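PDB 3LD3: inorganic pyrophosphatase from Anaplasma phagocytophilum, which probably catalyses the magnesium-dependent hydrolysis of inorganic pyrophosphate to two phosphate ions, working as a homohexamer. Local coordinates for residues Val109-Val114 with Glu185-Ala190. Numbering follows the deposited sequence. Where two conformers were deposited one is given.
Sequences VRPVGV and ELIRSA
Ile187 sets CG1 opposite its carbonyl carbon (chi1 -65°) and then runs on nearly extended (chi2 165°), which carries the terminal methyl CD1 from the helix to the ring of Pro111. There CD1 lies 3.6 Å from Pro111 CG and 4.1 Å from Pro111 CB, so a single methyl meets the ring at CG, with CB next nearest. In Leu186, CG is anti to the backbone N, and Val114 CG2 is likewise anti to its own N, beside the carbonyl carbon; from these positions Leu186 CD1 and Val114 CG2 meet at 4.2 Å, a looser touch than the first. Within 109-114 and 185-190, these two pairs make the contact between helix 180-195 and strand 106-119 of the curled beta-barrel sheet that forms the core of family I pyrophosphatases. A classic beta bulge, with Val112 and Gly113 both facing Leu128, separates Pro111 from Val114, and both of these residues direct their side chains toward the helix. Proline offers a compact apolar ring, which isoleucine's longer CG1-CD1 arm can reach; beta-branched valine favours the extended backbone and presents a methyl to the helix, and leucine's forked end reaches both Val114 and Ala125. Ile187 also packs on Val37, Pro34 and Ile80, whereas Glu185, Arg188 and Ser189 lie on the exposed side of the helix.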
ATOM      1  N   VAL A 109      -2.993 -10.358 -23.654  1.00  7.96           N
ATOM      2  CA  VAL A 109      -2.315  -9.144 -24.067  1.00  8.45           C
ATOM      3  C   VAL A 109      -2.009  -9.137 -25.568  1.00  8.62           C
ATOM      4  O   VAL A 109      -2.005 -10.173 -26.221  1.00  8.41           O
ATOM      5  CB  VAL A 109      -0.982  -8.947 -23.291  1.00  7.86           C
ATOM      6  CG1 VAL A 109      -1.250  -9.069 -21.728  1.00  7.86           C
ATOM      7  CG2 VAL A 109       0.079 -10.003 -23.727  1.00  9.03           C
ATOM      8  N   ARG A 110      -1.779  -7.930 -26.063  1.00  8.82           N
ATOM      9  CA  ARG A 110      -1.418  -7.695 -27.451  1.00 10.10           C
ATOM     10  C   ARG A 110       0.025  -7.220 -27.477  1.00  9.28           C
ATOM     11  O   ARG A 110       0.308  -6.177 -26.901  1.00  8.80           O
ATOM     12  CB  ARG A 110      -2.215  -6.531 -28.027  1.00 11.35           C
ATOM     13  CG  ARG A 110      -3.619  -6.734 -28.307  1.00 16.78           C
ATOM     14  CD  ARG A 110      -4.061  -5.587 -29.237  1.00 22.00           C
ATOM     15  NE  ARG A 110      -4.248  -4.287 -28.568  1.00 21.36           N
ATOM     16  CZ  ARG A 110      -3.510  -3.197 -28.791  1.00 15.80           C
ATOM     17  NH1 ARG A 110      -2.465  -3.235 -29.560  1.00 16.09           N
ATOM     18  NH2 ARG A 110      -3.818  -2.065 -28.201  1.00 19.57           N
ATOM     19  N   PRO A 111       0.937  -7.969 -28.125  1.00  9.95           N
ATOM     20  CA  PRO A 111       2.323  -7.478 -28.277  1.00  9.67           C
ATOM     21  C   PRO A 111       2.398  -6.201 -29.097  1.00  9.51           C
ATOM     22  O   PRO A 111       1.731  -6.091 -30.160  1.00  9.08           O
ATOM     23  CB  PRO A 111       3.030  -8.614 -29.024  1.00 10.10           C
ATOM     24  CG  PRO A 111       2.171  -9.796 -28.814  1.00 11.85           C
ATOM     25  CD  PRO A 111       0.772  -9.295 -28.732  1.00 10.57           C
ATOM     26  N   VAL A 112       3.205  -5.256 -28.644  1.00  9.09           N
ATOM     27  CA  VAL A 112       3.388  -3.991 -29.370  1.00  9.29           C
ATOM     28  C   VAL A 112       4.840  -3.729 -29.786  1.00  9.41           C
ATOM     29  O   VAL A 112       5.102  -2.792 -30.560  1.00 10.13           O
ATOM     30  CB  VAL A 112       2.815  -2.748 -28.624  1.00  9.18           C
ATOM     31  CG1 VAL A 112       1.302  -2.925 -28.381  1.00 11.21           C
ATOM     32  CG2 VAL A 112       3.598  -2.404 -27.311  1.00  8.66           C
ATOM     33  N   GLY A 113       5.767  -4.546 -29.315  1.00  9.15           N
ATOM     34  CA  GLY A 113       7.163  -4.372 -29.675  1.00 10.05           C
ATOM     35  C   GLY A 113       8.022  -5.344 -28.916  1.00  9.91           C
ATOM     36  O   GLY A 113       7.542  -6.165 -28.114  1.00  9.66           O
ATOM     37  N   VAL A 114       9.306  -5.276 -29.174  1.00  9.50           N
ATOM     38  CA  VAL A 114      10.246  -6.130 -28.483  1.00  9.28           C
ATOM     39  C   VAL A 114      11.576  -5.417 -28.342  1.00 10.49           C
ATOM     40  O   VAL A 114      12.028  -4.768 -29.291  1.00 10.36           O
ATOM     41  CB  VAL A 114      10.364  -7.487 -29.182  1.00  9.88           C
ATOM     42  CG1 VAL A 114      10.669  -7.334 -30.680  1.00  8.70           C
ATOM     43  CG2 VAL A 114      11.346  -8.369 -28.462  1.00  9.77           C
ATOM     44  N   GLU A 185       6.495 -12.177 -34.731  1.00 12.78           N
ATOM     45  CA  GLU A 185       7.228 -13.242 -35.405  0.50 13.43           C
ATOM     46  C   GLU A 185       8.135 -13.986 -34.415  1.00 13.25           C
ATOM     47  O   GLU A 185       8.283 -15.207 -34.503  1.00 13.92           O
ATOM     48  CB  GLU A 185       7.997 -12.693 -36.618  0.50 14.12           C
ATOM     49  CG  GLU A 185       8.722 -13.746 -37.433  0.50 17.00           C
ATOM     50  CD  GLU A 185       7.817 -14.654 -38.237  0.50 19.40           C
ATOM     51  OE1 GLU A 185       6.600 -14.363 -38.389  0.50 20.97           O
ATOM     52  OE2 GLU A 185       8.350 -15.667 -38.746  0.50 22.78           O
ATOM     53  N   LEU A 186       8.710 -13.257 -33.466  1.00 12.67           N
ATOM     54  CA  LEU A 186       9.496 -13.883 -32.382  1.00 13.28           C
ATOM     55  C   LEU A 186       8.648 -14.896 -31.590  1.00 12.36           C
ATOM     56  O   LEU A 186       9.089 -16.024 -31.281  1.00 13.22           O
ATOM     57  CB  LEU A 186      10.049 -12.804 -31.461  1.00 13.71           C
ATOM     58  CG  LEU A 186      10.930 -13.214 -30.269  1.00 16.83           C
ATOM     59  CD1 LEU A 186      12.035 -12.186 -29.996  1.00 20.22           C
ATOM     60  CD2 LEU A 186      10.071 -13.433 -29.027  1.00 18.59           C
ATOM     61  N   ILE A 187       7.446 -14.468 -31.234  1.00 12.17           N
ATOM     62  CA  ILE A 187       6.476 -15.319 -30.527  1.00 10.62           C
ATOM     63  C   ILE A 187       6.095 -16.545 -31.366  1.00 12.29           C
ATOM     64  O   ILE A 187       6.101 -17.677 -30.877  1.00 12.10           O
ATOM     65  CB  ILE A 187       5.247 -14.491 -30.084  1.00  9.56           C
ATOM     66  CG1 ILE A 187       5.662 -13.428 -29.045  1.00 10.42           C
ATOM     67  CG2 ILE A 187       4.133 -15.406 -29.530  1.00  9.98           C
ATOM     68  CD1 ILE A 187       4.625 -12.375 -28.828  1.00 11.62           C
ATOM     69  N   ARG A 188       5.807 -16.331 -32.649  1.00 12.86           N
ATOM     70  CA  ARG A 188       5.508 -17.433 -33.564  0.50 13.61           C
ATOM     71  C   ARG A 188       6.609 -18.496 -33.514  1.00 14.01           C
ATOM     72  O   ARG A 188       6.318 -19.684 -33.375  1.00 15.09           O
ATOM     73  CB  ARG A 188       5.351 -16.906 -35.006  0.50 13.39           C
ATOM     74  CG  ARG A 188       5.749 -17.900 -36.076  0.50 13.79           C
ATOM     75  CD  ARG A 188       5.769 -17.265 -37.451  0.50 12.88           C
ATOM     76  NE  ARG A 188       6.089 -18.242 -38.474  0.50 13.21           N
ATOM     77  CZ  ARG A 188       5.190 -19.056 -39.007  0.50 12.21           C
ATOM     78  NH1 ARG A 188       3.929 -19.012 -38.570  0.50 12.68           N
ATOM     79  NH2 ARG A 188       5.552 -19.925 -39.941  0.50 12.67           N
ATOM     80  N   SER A 189       7.855 -18.054 -33.667  1.00 14.88           N
ATOM     81  CA  SER A 189       9.035 -18.928 -33.607  1.00 16.36           C
ATOM     82  C   SER A 189       9.120 -19.722 -32.314  1.00 16.57           C
ATOM     83  O   SER A 189       9.425 -20.911 -32.340  1.00 17.33           O
ATOM     84  CB  SER A 189      10.320 -18.139 -33.773  1.00 16.98           C
ATOM     85  OG  SER A 189      10.420 -17.737 -35.116  1.00 20.49           O
ATOM     86  N   ALA A 190       8.826 -19.051 -31.204  1.00 15.31           N
ATOM     87  CA  ALA A 190       8.844 -19.696 -29.879  1.00 15.75           C
ATOM     88  C   ALA A 190       7.694 -20.695 -29.689  1.00 15.22           C
ATOM     89  O   ALA A 190       7.863 -21.711 -29.020  1.00 15.26           O
ATOM     90  CB  ALA A 190       8.858 -18.649 -28.791  1.00 14.04           C
TER